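Long-range contacts in alpha-1,3-glucanase (Streptomyces thermodiastaticus, PDB 7C7D), which hydrolyses the alpha-1,3-glucosidic bonds of alpha-1,3-glucan, as a thermostable glycoside hydrolase of family GH87: residues A[306-311]-A[327-333]; A[527-531]-A[587-591]; A[58-64]-A[103-107]. All blocks are in the same frame, centred on the assembly; numbering follows the deposited sequence.

Contact 1 of 3, residues A[306-311]-A[327-333]; sequences DNFVNG and VKVGLWL
V309, N310 and G311 pair in parallel with L331, W332 and L333 as strands of two successive rungs of a right-handed parallel beta-helix of the pectate lyase-like kind. Backbone bonds alternate along the strands: V309 N gives to G330 O, V309 O takes W332 N at 2.9 Å, and G311 N gives to W332 O at 2.8 Å. In the turn before them D306 O receives K328 N almost straight, at 173° and 2.8 Å, whereas F308 N reaches V329 O only weakly.

The buried amide of N307 carries the turn. With CG anti to its carbonyl carbon (chi1 -58°), it lies alongside V329, and OD1 accepts V329 N at 2.9 Å from above its carbonyl plane. ND2 has two acceptors, N310 OD1 nearly in the amide plane and a water that also accepts a bond from K328 NZ. A leucine here would probably leave V329 N without its acceptor and N310 OD1 without this donor. The ammonium of K328 also gives to the carbonyls of S304 and V301, three acceptors in all, which probably offset the cost of burying the charge.

Leucine and valine suit the face of V309, L331 and L333, where V309 CG1 meets L333 CD2 at 3.9 Å and L331 CD1 lies at the edge of the F308 ring, in its plane. G311 has backbone angles that leave no room for a CB beside the preceding carbonyl oxygen. On the face of N310 and W332 the amide runs alongside the indole, their planes 15° apart, with N310 OD1 3.1 Å from W332 CE3.

Contact 2 of 3, residues A[527-531]-A[587-591]; sequences TGTVV and TWPQP
T529 and V530 meet P589 and P591 in an apolar contact without hydrogen bonds between the segments, where the last modelled residues of the chain lie across the turn that leads into strand 530-534, near the C-terminal end of the beta-helix. The methyl of T529 does most of the touching. Set anti to the residue's own carbonyl carbon, CG2 rests on the backbone that joins the two prolines, 3.5 Å from P589 O and 3.7 Å from P591 N. Beside it V530 CG1 crosses the ring of P589, 3.9 Å from P589 CG.

Prolines suit this tail: they offer compact apolar rings to a methyl-bearing surface, and their ring nitrogens bring no N-H in need of an acceptor. Glycine fits at G528 because a CB there would come tightly against P591 CB; in its absence P591 CA approaches G528 O at 3.5 Å in a CA-H...O contact. Farther out, Q590 NE2 gives a bent hydrogen bond to W588 O from above its carbonyl plane, tying the tail to itself.

Strand 553-557 lies next to this turn: its Y556 touches both V530 and P589 and stacks with the W588 ring, while Y499, from the loop before strand 502-505, packs on P591.

Contact 3 of 3, residues A[58-64]-A[103-107]; sequences PFTSVEA and FTVPR. With CA (calcium ion), chain C.
R107 reaches T60 through one directed hydrogen bond, NH2 to OG1, 2.9 Å long and 162° at the hydrogen, with the hydroxyl oxygen lying at the edge of the guanidinium in its plane. The flat group also lays one face over the P58-F59 peptide, P58 C being 3.6 Å above the plane. A kink at chi3 (-76°) sets the guanidinium flat against that peptide while NH2 stays beside T60 OG1. Threonine suits the place doubly, since T60 CG2 packs 3.8 Å from P106 CG while its oxygen holds the arginine.

V62 spreads its two methyls over separate partners. CG1, anti to the backbone N (chi1 -179°), meets the edge of the F103 ring in plane at 3.6 Å from CD1, and CG2 rests 3.8 Å from P106 CG. F103 CZ continues the apolar seam to A64 CB. A beta-branched valine, its methyls splayed from CB, thus serves both ring and proline.

Strand 59-63 is placed by backbone bonds to strand 188-196, and F103 by backbone pairing with V179 and packing on L181. From the far side of the strand E63 sends OE2 to the calcium ion at 2.3 Å, a site shared with E65 and the carbonyls of S88, Q91 and D191. Facing antiparallel sheets with side chains interleaved between them and calcium at the edge are consistent with a galactose-binding-like beta-sandwich, as in many carbohydrate-binding modules.

Contact 1 is core, and contacts 2 and 3 are only partly buried. Contacts 1 and 2 reach the same parallel sheet of the beta-helix from opposite sides of the chain's centre; contact 3 belongs to the N-terminal domain and joins two antiparallel sheets. Chemistry follows place. Neighbouring rungs in contact 1 exchange ladder bonds, and the buried amide of N307 and ammonium of K328 are met by protein and water. Contact 2, a terminal tail on a turn, has apolar touches and one CA-H...O contact but no hydrogen bond. Contact 3 packs side chains between sheets, adds one arginine bond, and alone holds a metal ligand. None touches another; contacts 1 and 3 approach to about 16 Å between nearest atoms.

Contact 1 of 3, residues A[306-311]-A[327-333]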
ATOM      1  N   ASP A 306      -8.843  15.153   2.648  1.00 12.65           N
ATOM      2  CA  ASP A 306      -7.616  15.400   3.410  1.00 12.49           C
ATOM      3  C   ASP A 306      -6.427  14.677   2.780  1.00 12.31           C
ATOM      4  O   ASP A 306      -5.732  13.892   3.423  1.00 12.79           O
ATOM      5  CB  ASP A 306      -7.781  14.945   4.854  1.00 14.61           C
ATOM      6  CG  ASP A 306      -8.982  15.544   5.530  1.00 16.02           C
ATOM      7  OD1 ASP A 306      -9.322  16.713   5.233  1.00 17.94           O
ATOM      8  OD2 ASP A 306      -9.579  14.841   6.376  1.00 18.29           O
ATOM      9  N   ASN A 307      -6.184  14.995   1.515  1.00 11.64           N
ATOM     10  CA  ASN A 307      -5.380  14.157   0.639  1.00 11.50           C
ATOM     11  C   ASN A 307      -4.211  14.942   0.057  1.00 11.71           C
ATOM     12  O   ASN A 307      -4.187  16.173   0.081  1.00 13.11           O
ATOM     13  CB  ASN A 307      -6.267  13.626  -0.490  1.00 11.64           C
ATOM     14  CG  ASN A 307      -7.451  12.837   0.042  1.00 11.36           C
ATOM     15  OD1 ASN A 307      -7.370  12.257   1.119  1.00 12.08           O
ATOM     16  ND2 ASN A 307      -8.545  12.798  -0.711  1.00 12.79           N
ATOM     17  N   PHE A 308      -3.223  14.214  -0.474  1.00 11.39           N
ATOM     18  CA  PHE A 308      -2.146  14.861  -1.224  1.00 11.39           C
ATOM     19  C   PHE A 308      -2.650  15.338  -2.587  1.00 11.22           C
ATOM     20  O   PHE A 308      -2.550  16.526  -2.912  1.00 12.40           O
ATOM     21  CB  PHE A 308      -0.929  13.922  -1.292  1.00 11.86           C
ATOM     22  CG  PHE A 308      -0.034  14.107  -2.500  1.00 12.80           C
ATOM     23  CD1 PHE A 308       0.608  15.315  -2.763  1.00 13.31           C
ATOM     24  CD2 PHE A 308       0.197  13.043  -3.361  1.00 12.39           C
ATOM     25  CE1 PHE A 308       1.447  15.459  -3.871  1.00 13.83           C
ATOM     26  CE2 PHE A 308       1.036  13.175  -4.459  1.00 12.98           C
ATOM     27  CZ  PHE A 308       1.664  14.375  -4.721  1.00 13.03           C
ATOM     28  N   VAL A 309      -3.245  14.445  -3.378  1.00 11.63           N
ATOM     29  CA  VAL A 309      -3.907  14.823  -4.622  1.00 11.65           C
ATOM     30  C   VAL A 309      -5.354  14.363  -4.553  1.00 11.57           C
ATOM     31  O   VAL A 309      -5.630  13.206  -4.214  1.00 12.05           O
ATOM     32  CB  VAL A 309      -3.215  14.222  -5.861  1.00 12.18           C
ATOM     33  CG1 VAL A 309      -4.052  14.472  -7.108  1.00 14.37           C
ATOM     34  CG2 VAL A 309      -1.828  14.817  -6.011  1.00 13.43           C
ATOM     35  N   ASN A 310      -6.272  15.275  -4.861  1.00 11.62           N
ATOM     36  CA  ASN A 310      -7.699  14.987  -4.883  1.00 11.99           C
ATOM     37  C   ASN A 310      -8.243  15.476  -6.212  1.00 12.13           C
ATOM     38  O   ASN A 310      -8.304  16.684  -6.450  1.00 14.03           O
ATOM     39  CB  ASN A 310      -8.391  15.704  -3.728  1.00 12.72           C
ATOM     40  CG  ASN A 310      -9.772  15.172  -3.463  1.00 12.93           C
ATOM     41  OD1 ASN A 310      -9.923  14.093  -2.896  1.00 14.44           O
ATOM     42  ND2 ASN A 310     -10.792  15.931  -3.849  1.00 13.96           N
ATOM     43  N   GLY A 311      -8.641  14.545  -7.074  1.00 11.93           N
ATOM     44  CA  GLY A 311      -9.254  14.904  -8.335  1.00 12.48           C
ATOM     45  C   GLY A 311      -8.406  14.584  -9.549  1.00 12.24           C
ATOM     46  O   GLY A 311      -7.952  13.447  -9.738  1.00 13.72           O
ATOM     47  N   VAL A 327      -1.531  11.650   5.444  1.00 11.51           N
ATOM     48  CA  VAL A 327      -2.743  12.161   4.816  1.00 11.33           C
ATOM     49  C   VAL A 327      -3.816  11.085   4.923  1.00 11.13           C
ATOM     50  O   VAL A 327      -3.569  10.003   5.475  1.00 12.63           O
ATOM     51  CB  VAL A 327      -2.495  12.612   3.362  1.00 12.02           C
ATOM     52  CG1 VAL A 327      -1.562  13.808   3.340  1.00 12.30           C
ATOM     53  CG2 VAL A 327      -1.895  11.478   2.516  1.00 13.17           C
ATOM     54  N   LYS A 328      -5.016  11.367   4.414  1.00 11.31           N
ATOM     55  CA  LYS A 328      -6.065  10.349   4.401  1.00 10.92           C
ATOM     56  C   LYS A 328      -5.849   9.401   3.225  1.00 11.09           C
ATOM     57  O   LYS A 328      -5.557   8.216   3.414  1.00 11.63           O
ATOM     58  CB  LYS A 328      -7.452  11.000   4.361  1.00 12.33           C
ATOM     59  CG  LYS A 328      -8.580   9.980   4.455  1.00 13.48           C
ATOM     60  CD  LYS A 328      -9.950  10.588   4.262  1.00 15.50           C
ATOM     61  CE  LYS A 328     -10.170  11.030   2.835  1.00 16.15           C
ATOM     62  NZ  LYS A 328     -11.620  11.277   2.565  1.00 16.93           N
ATOM     63  N   VAL A 329      -5.984   9.917   2.005  1.00 11.06           N
ATOM     64  CA  VAL A 329      -5.628   9.199   0.787  1.00 11.31           C
ATOM     65  C   VAL A 329      -4.429   9.898   0.166  1.00 11.52           C
ATOM     66  O   VAL A 329      -4.381  11.131   0.110  1.00 12.07           O
ATOM     67  CB  VAL A 329      -6.807   9.140  -0.205  1.00 11.62           C
ATOM     68  CG1 VAL A 329      -6.397   8.437  -1.502  1.00 12.20           C
ATOM     69  CG2 VAL A 329      -7.979   8.432   0.429  1.00 13.52           C
ATOM     70  N   GLY A 330      -3.451   9.120  -0.296  1.00 11.48           N
ATOM     71  CA  GLY A 330      -2.357   9.735  -1.022  1.00 11.48           C
ATOM     72  C   GLY A 330      -2.826  10.409  -2.298  1.00 10.66           C
ATOM     73  O   GLY A 330      -2.699  11.628  -2.454  1.00 12.04           O
ATOM     74  N   LEU A 331      -3.385   9.633  -3.222  1.00 10.94           N
ATOM     75  CA  LEU A 331      -3.915  10.163  -4.474  1.00 11.14           C
ATOM     76  C   LEU A 331      -5.303   9.583  -4.685  1.00 10.92           C
ATOM     77  O   LEU A 331      -5.449   8.381  -4.934  1.00 11.53           O
ATOM     78  CB  LEU A 331      -3.008   9.845  -5.665  1.00 12.11           C
ATOM     79  CG  LEU A 331      -1.592  10.434  -5.645  1.00 12.87           C
ATOM     80  CD1 LEU A 331      -0.600   9.523  -4.921  1.00 13.17           C
ATOM     81  CD2 LEU A 331      -1.105  10.718  -7.062  1.00 14.85           C
ATOM     82  N   TRP A 332      -6.310  10.437  -4.560  1.00 10.74           N
ATOM     83  CA  TRP A 332      -7.687  10.078  -4.851  1.00 11.24           C
ATOM     84  C   TRP A 332      -7.975  10.693  -6.210  1.00 11.57           C
ATOM     85  O   TRP A 332      -8.160  11.906  -6.324  1.00 13.01           O
ATOM     86  CB  TRP A 332      -8.596  10.637  -3.764  1.00 13.89           C
ATOM     87  CG  TRP A 332      -9.984  10.195  -3.940  1.00 19.18           C
ATOM     88  CD1 TRP A 332     -10.490   8.971  -3.631  1.00 22.66           C
ATOM     89  CD2 TRP A 332     -11.053  10.948  -4.515  1.00 21.86           C
ATOM     90  NE1 TRP A 332     -11.819   8.920  -3.958  1.00 26.81           N
ATOM     91  CE2 TRP A 332     -12.191  10.124  -4.501  1.00 26.81           C
ATOM     92  CE3 TRP A 332     -11.161  12.244  -5.029  1.00 23.85           C
ATOM     93  CZ2 TRP A 332     -13.427  10.552  -4.978  1.00 29.78           C
ATOM     94  CZ3 TRP A 332     -12.386  12.672  -5.496  1.00 27.56           C
ATOM     95  CH2 TRP A 332     -13.505  11.828  -5.468  1.00 30.29           C
ATOM     96  N   LEU A 333      -7.960   9.866  -7.252  1.00 12.40           N
ATOM     97  CA  LEU A 333      -7.936  10.343  -8.627  1.00 12.44           C
ATOM     98  C   LEU A 333      -9.278  10.098  -9.300  1.00 13.19           C
ATOM     99  O   LEU A 333      -9.817   8.986  -9.251  1.00 13.81           O
ATOM    100  CB  LEU A 333      -6.806   9.671  -9.411  1.00 13.13           C
ATOM    101  CG  LEU A 333      -5.408  10.060  -8.911  1.00 13.35           C
ATOM    102  CD1 LEU A 333      -4.341   9.051  -9.343  1.00 14.14           C
ATOM    103  CD2 LEU A 333      -5.035  11.468  -9.376  1.00 15.97           C
TER
HETATM  104  O   HOH W   1     -11.190  11.407  -0.313  1.00 28.81           O

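Contact 2 of 3, residues A[527-531]-A[587-591]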
ATOM      1  N   THR A 527       0.669 -23.064   2.877  1.00 13.53           N
ATOM      2  CA  THR A 527      -0.685 -22.531   2.914  1.00 13.39           C
ATOM      3  C   THR A 527      -1.397 -23.093   4.136  1.00 14.23           C
ATOM      4  O   THR A 527      -1.412 -24.306   4.349  1.00 15.48           O
ATOM      5  CB  THR A 527      -1.418 -22.951   1.640  1.00 14.16           C
ATOM      6  OG1 THR A 527      -0.680 -22.503   0.495  1.00 14.33           O
ATOM      7  CG2 THR A 527      -2.811 -22.376   1.590  1.00 15.19           C
ATOM      8  N   GLY A 528      -1.988 -22.210   4.939  1.00 14.33           N
ATOM      9  CA  GLY A 528      -2.596 -22.657   6.183  1.00 15.05           C
ATOM     10  C   GLY A 528      -3.755 -23.616   5.979  1.00 15.00           C
ATOM     11  O   GLY A 528      -3.887 -24.610   6.702  1.00 16.14           O
ATOM     12  N   THR A 529      -4.608 -23.344   4.990  1.00 14.27           N
ATOM     13  CA  THR A 529      -5.758 -24.208   4.753  1.00 14.30           C
ATOM     14  C   THR A 529      -5.698 -24.866   3.376  1.00 13.67           C
ATOM     15  O   THR A 529      -5.122 -25.948   3.239  1.00 14.68           O
ATOM     16  CB  THR A 529      -7.077 -23.456   4.985  1.00 14.80           C
ATOM     17  OG1 THR A 529      -7.129 -22.298   4.148  1.00 13.59           O
ATOM     18  CG2 THR A 529      -7.204 -23.023   6.449  1.00 17.15           C
ATOM     19  N   VAL A 530      -6.272 -24.232   2.353  1.00 12.30           N
ATOM     20  CA  VAL A 530      -6.436 -24.867   1.050  1.00 12.16           C
ATOM     21  C   VAL A 530      -5.791 -24.029  -0.046  1.00 11.52           C
ATOM     22  O   VAL A 530      -5.739 -22.795   0.025  1.00 12.45           O
ATOM     23  CB  VAL A 530      -7.917 -25.160   0.718  1.00 12.86           C
ATOM     24  CG1 VAL A 530      -8.504 -26.132   1.729  1.00 14.65           C
ATOM     25  CG2 VAL A 530      -8.732 -23.868   0.684  1.00 13.63           C
ATOM     26  N   VAL A 531      -5.325 -24.715  -1.093  1.00 11.20           N
ATOM     27  CA  VAL A 531      -4.800 -24.001  -2.258  1.00 11.30           C
ATOM     28  C   VAL A 531      -5.922 -23.292  -3.013  1.00 11.32           C
ATOM     29  O   VAL A 531      -5.750 -22.160  -3.485  1.00 11.61           O
ATOM     30  CB  VAL A 531      -3.984 -24.954  -3.153  1.00 12.17           C
ATOM     31  CG1 VAL A 531      -3.503 -24.229  -4.400  1.00 13.70           C
ATOM     32  CG2 VAL A 531      -2.806 -25.502  -2.364  1.00 13.76           C
ATOM     33  N   THR A 587     -18.076 -28.528   7.156  1.00 36.85           N
ATOM     34  CA  THR A 587     -17.061 -28.064   8.086  1.00 37.86           C
ATOM     35  C   THR A 587     -16.091 -27.142   7.362  1.00 40.45           C
ATOM     36  O   THR A 587     -16.070 -27.055   6.130  1.00 40.32           O
ATOM     37  CB  THR A 587     -16.293 -29.237   8.707  1.00 36.83           C
ATOM     38  OG1 THR A 587     -15.540 -29.906   7.688  1.00 36.81           O
ATOM     39  CG2 THR A 587     -17.253 -30.220   9.368  1.00 37.24           C
ATOM     40  N   TRP A 588     -15.277 -26.461   8.143  1.00 41.82           N
ATOM     41  CA  TRP A 588     -14.327 -25.589   7.494  1.00 44.25           C
ATOM     42  C   TRP A 588     -12.904 -26.057   7.747  1.00 42.46           C
ATOM     43  O   TRP A 588     -12.569 -26.445   8.872  1.00 41.94           O
ATOM     44  CB  TRP A 588     -14.484 -24.149   7.987  1.00 48.07           C
ATOM     45  CG  TRP A 588     -15.381 -23.391   7.094  1.00 51.81           C
ATOM     46  CD1 TRP A 588     -16.739 -23.310   7.172  1.00 53.15           C
ATOM     47  CD2 TRP A 588     -14.997 -22.638   5.944  1.00 53.50           C
ATOM     48  NE1 TRP A 588     -17.224 -22.537   6.147  1.00 54.35           N
ATOM     49  CE2 TRP A 588     -16.172 -22.109   5.381  1.00 54.43           C
ATOM     50  CE3 TRP A 588     -13.769 -22.349   5.341  1.00 53.85           C
ATOM     51  CZ2 TRP A 588     -16.157 -21.306   4.245  1.00 55.08           C
ATOM     52  CZ3 TRP A 588     -13.756 -21.555   4.214  1.00 54.66           C
ATOM     53  CH2 TRP A 588     -14.942 -21.042   3.678  1.00 55.12           C
ATOM     54  N   PRO A 589     -12.063 -26.058   6.716  1.00 41.58           N
ATOM     55  CA  PRO A 589     -10.646 -26.374   6.922  1.00 42.74           C
ATOM     56  C   PRO A 589     -10.032 -25.398   7.911  1.00 45.04           C
ATOM     57  O   PRO A 589     -10.226 -24.184   7.814  1.00 44.90           O
ATOM     58  CB  PRO A 589     -10.040 -26.211   5.523  1.00 42.95           C
ATOM     59  CG  PRO A 589     -11.192 -26.261   4.574  1.00 42.38           C
ATOM     60  CD  PRO A 589     -12.369 -25.719   5.316  1.00 41.79           C
ATOM     61  N   GLN A 590      -9.303 -25.936   8.880  1.00 47.17           N
ATOM     62  CA  GLN A 590      -8.681 -25.082   9.873  1.00 50.29           C
ATOM     63  C   GLN A 590      -7.164 -25.108   9.722  1.00 51.12           C
ATOM     64  O   GLN A 590      -6.587 -26.138   9.363  1.00 50.78           O
ATOM     65  CB  GLN A 590      -9.046 -25.539  11.290  1.00 52.38           C
ATOM     66  CG  GLN A 590     -10.542 -25.601  11.555  1.00 54.92           C
ATOM     67  CD  GLN A 590     -11.225 -24.262  11.359  1.00 57.22           C
ATOM     68  OE1 GLN A 590     -10.703 -23.220  11.758  1.00 58.19           O
ATOM     69  NE2 GLN A 590     -12.401 -24.283  10.743  1.00 58.10           N
ATOM     70  N   PRO A 591      -6.487 -23.981   9.980  1.00 52.90           N
ATOM     71  CA  PRO A 591      -5.022 -23.933   9.926  1.00 54.39           C
ATOM     72  C   PRO A 591      -4.392 -24.553  11.170  1.00 55.61           C
ATOM     73  O   PRO A 591      -3.526 -25.417  11.035  1.00 56.18           O
ATOM     74  CB  PRO A 591      -4.729 -22.433   9.878  1.00 54.77           C
ATOM     75  CG  PRO A 591      -5.875 -21.809  10.592  1.00 54.46           C
ATOM     76  CD  PRO A 591      -7.075 -22.666  10.293  1.00 53.64           C
TER

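Contact 3 of 3, residues A[58-64]-A[103-107]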
ATOM      1  N   PRO A  58      15.741   2.041  -3.756  1.00 21.18           N
ATOM      2  CA  PRO A  58      17.112   2.319  -3.311  1.00 20.87           C
ATOM      3  C   PRO A  58      17.289   2.131  -1.813  1.00 19.42           C
ATOM      4  O   PRO A  58      18.139   2.787  -1.205  1.00 22.05           O
ATOM      5  CB  PRO A  58      17.286   3.794  -3.689  1.00 22.70           C
ATOM      6  CG  PRO A  58      15.902   4.359  -3.462  1.00 23.06           C
ATOM      7  CD  PRO A  58      14.951   3.275  -3.917  1.00 23.12           C
ATOM      8  N   PHE A  59      16.479   1.268  -1.198  1.00 19.58           N
ATOM      9  CA  PHE A  59      16.622   0.957   0.218  1.00 18.17           C
ATOM     10  C   PHE A  59      16.422  -0.534   0.443  1.00 17.85           C
ATOM     11  O   PHE A  59      15.814  -1.233  -0.373  1.00 19.86           O
ATOM     12  CB  PHE A  59      15.697   1.795   1.130  1.00 17.60           C
ATOM     13  CG  PHE A  59      14.227   1.457   1.030  1.00 17.38           C
ATOM     14  CD1 PHE A  59      13.676   0.414   1.768  1.00 17.06           C
ATOM     15  CD2 PHE A  59      13.385   2.229   0.246  1.00 18.54           C
ATOM     16  CE1 PHE A  59      12.318   0.127   1.698  1.00 17.78           C
ATOM     17  CE2 PHE A  59      12.024   1.949   0.170  1.00 17.94           C
ATOM     18  CZ  PHE A  59      11.491   0.895   0.895  1.00 17.39           C
ATOM     19  N   THR A  60      16.932  -1.008   1.578  1.00 17.69           N
ATOM     20  CA  THR A  60      16.731  -2.380   2.019  1.00 18.21           C
ATOM     21  C   THR A  60      16.189  -2.363   3.438  1.00 17.31           C
ATOM     22  O   THR A  60      16.703  -1.636   4.294  1.00 18.73           O
ATOM     23  CB  THR A  60      18.040  -3.166   1.956  1.00 21.35           C
ATOM     24  OG1 THR A  60      18.453  -3.255   0.592  1.00 24.50           O
ATOM     25  CG2 THR A  60      17.857  -4.568   2.505  1.00 22.96           C
ATOM     26  N   SER A  61      15.151  -3.156   3.678  1.00 17.16           N
ATOM     27  CA  SER A  61      14.529  -3.239   4.989  1.00 17.90           C
ATOM     28  C   SER A  61      15.155  -4.360   5.802  1.00 17.82           C
ATOM     29  O   SER A  61      15.514  -5.411   5.263  1.00 21.09           O
ATOM     30  CB  SER A  61      13.029  -3.486   4.850  1.00 17.67           C
ATOM     31  OG  SER A  61      12.412  -2.440   4.123  1.00 19.33           O
ATOM     32  N   VAL A  62      15.286  -4.128   7.104  1.00 16.62           N
ATOM     33  CA  VAL A  62      15.735  -5.142   8.050  1.00 15.79           C
ATOM     34  C   VAL A  62      14.698  -5.219   9.161  1.00 14.33           C
ATOM     35  O   VAL A  62      14.430  -4.216   9.837  1.00 14.28           O
ATOM     36  CB  VAL A  62      17.120  -4.817   8.631  1.00 18.25           C
ATOM     37  CG1 VAL A  62      17.551  -5.916   9.601  1.00 19.32           C
ATOM     38  CG2 VAL A  62      18.144  -4.647   7.511  1.00 20.39           C
ATOM     39  N   GLU A  63      14.103  -6.394   9.340  1.00 14.22           N
ATOM     40  CA  GLU A  63      13.121  -6.565  10.398  1.00 13.74           C
ATOM     41  C   GLU A  63      13.803  -6.437  11.753  1.00 13.76           C
ATOM     42  O   GLU A  63      14.890  -6.976  11.976  1.00 14.47           O
ATOM     43  CB  GLU A  63      12.453  -7.934  10.285  1.00 13.34           C
ATOM     44  CG  GLU A  63      11.641  -8.145   9.013  1.00 13.16           C
ATOM     45  CD  GLU A  63      10.343  -7.355   8.982  1.00 13.98           C
ATOM     46  OE1 GLU A  63       9.701  -7.364   7.914  1.00 15.97           O
ATOM     47  OE2 GLU A  63       9.963  -6.745  10.004  1.00 12.90           O
ATOM     48  N   ALA A  64      13.155  -5.728  12.674  1.00 13.63           N
ATOM     49  CA  ALA A  64      13.750  -5.554  13.996  1.00 14.27           C
ATOM     50  C   ALA A  64      13.947  -6.889  14.696  1.00 14.08           C
ATOM     51  O   ALA A  64      14.925  -7.073  15.434  1.00 15.57           O
ATOM     52  CB  ALA A  64      12.879  -4.623  14.837  1.00 15.83           C
ATOM     53  N   PHE A 103      21.047  -3.042  14.537  1.00 20.47           N
ATOM     54  CA  PHE A 103      20.908  -3.541  13.181  1.00 21.16           C
ATOM     55  C   PHE A 103      22.274  -3.655  12.528  1.00 22.70           C
ATOM     56  O   PHE A 103      23.128  -2.780  12.684  1.00 24.52           O
ATOM     57  CB  PHE A 103      20.078  -2.566  12.347  1.00 20.27           C
ATOM     58  CG  PHE A 103      18.632  -2.497  12.737  1.00 19.78           C
ATOM     59  CD1 PHE A 103      17.702  -3.332  12.146  1.00 19.47           C
ATOM     60  CD2 PHE A 103      18.199  -1.579  13.674  1.00 20.02           C
ATOM     61  CE1 PHE A 103      16.368  -3.265  12.499  1.00 19.60           C
ATOM     62  CE2 PHE A 103      16.868  -1.505  14.029  1.00 19.53           C
ATOM     63  CZ  PHE A 103      15.951  -2.347  13.440  1.00 19.13           C
ATOM     64  N   THR A 104      22.466  -4.725  11.770  1.00 24.24           N
ATOM     65  CA  THR A 104      23.594  -4.805  10.856  1.00 25.47           C
ATOM     66  C   THR A 104      23.165  -4.171   9.539  1.00 24.82           C
ATOM     67  O   THR A 104      22.174  -4.590   8.931  1.00 24.85           O
ATOM     68  CB  THR A 104      24.046  -6.249  10.662  1.00 27.49           C
ATOM     69  OG1 THR A 104      24.552  -6.749  11.905  1.00 30.16           O
ATOM     70  CG2 THR A 104      25.150  -6.318   9.613  1.00 27.71           C
ATOM     71  N   VAL A 105      23.893  -3.142   9.123  1.00 26.24           N
ATOM     72  CA  VAL A 105      23.534  -2.383   7.923  1.00 26.85           C
ATOM     73  C   VAL A 105      23.607  -3.300   6.706  1.00 27.25           C
ATOM     74  O   VAL A 105      24.629  -3.985   6.507  1.00 28.05           O
ATOM     75  CB  VAL A 105      24.477  -1.177   7.777  1.00 27.93           C
ATOM     76  CG1 VAL A 105      24.262  -0.481   6.468  1.00 28.10           C
ATOM     77  CG2 VAL A 105      24.266  -0.213   8.935  1.00 28.20           C
ATOM     78  N   PRO A 106      22.559  -3.377   5.880  1.00 27.59           N
ATOM     79  CA  PRO A 106      22.552  -4.322   4.756  1.00 29.10           C
ATOM     80  C   PRO A 106      23.185  -3.807   3.473  1.00 30.93           C
ATOM     81  O   PRO A 106      23.446  -4.616   2.570  1.00 31.62           O
ATOM     82  CB  PRO A 106      21.049  -4.555   4.544  1.00 28.89           C
ATOM     83  CG  PRO A 106      20.445  -3.225   4.879  1.00 27.74           C
ATOM     84  CD  PRO A 106      21.252  -2.715   6.053  1.00 26.83           C
ATOM     85  N   ARG A 107      23.446  -2.508   3.368  1.00 31.86           N
ATOM     86  CA  ARG A 107      23.912  -1.890   2.133  1.00 33.39           C
ATOM     87  C   ARG A 107      24.364  -0.477   2.470  1.00 32.35           C
ATOM     88  O   ARG A 107      24.065   0.048   3.543  1.00 32.94           O
ATOM     89  CB  ARG A 107      22.781  -1.811   1.110  1.00 34.98           C
ATOM     90  CG  ARG A 107      21.713  -0.797   1.517  1.00 36.37           C
ATOM     91  CD  ARG A 107      20.489  -0.881   0.644  1.00 37.85           C
ATOM     92  NE  ARG A 107      20.701  -0.270  -0.663  1.00 39.78           N
ATOM     93  CZ  ARG A 107      19.958  -0.535  -1.729  1.00 41.14           C
ATOM     94  NH1 ARG A 107      20.211   0.065  -2.883  1.00 40.75           N
ATOM     95  NH2 ARG A 107      18.957  -1.403  -1.639  1.00 41.22           N
TER
HETATM   96 CA    CA C 701       8.821  -6.759  11.995  1.00 11.75          CA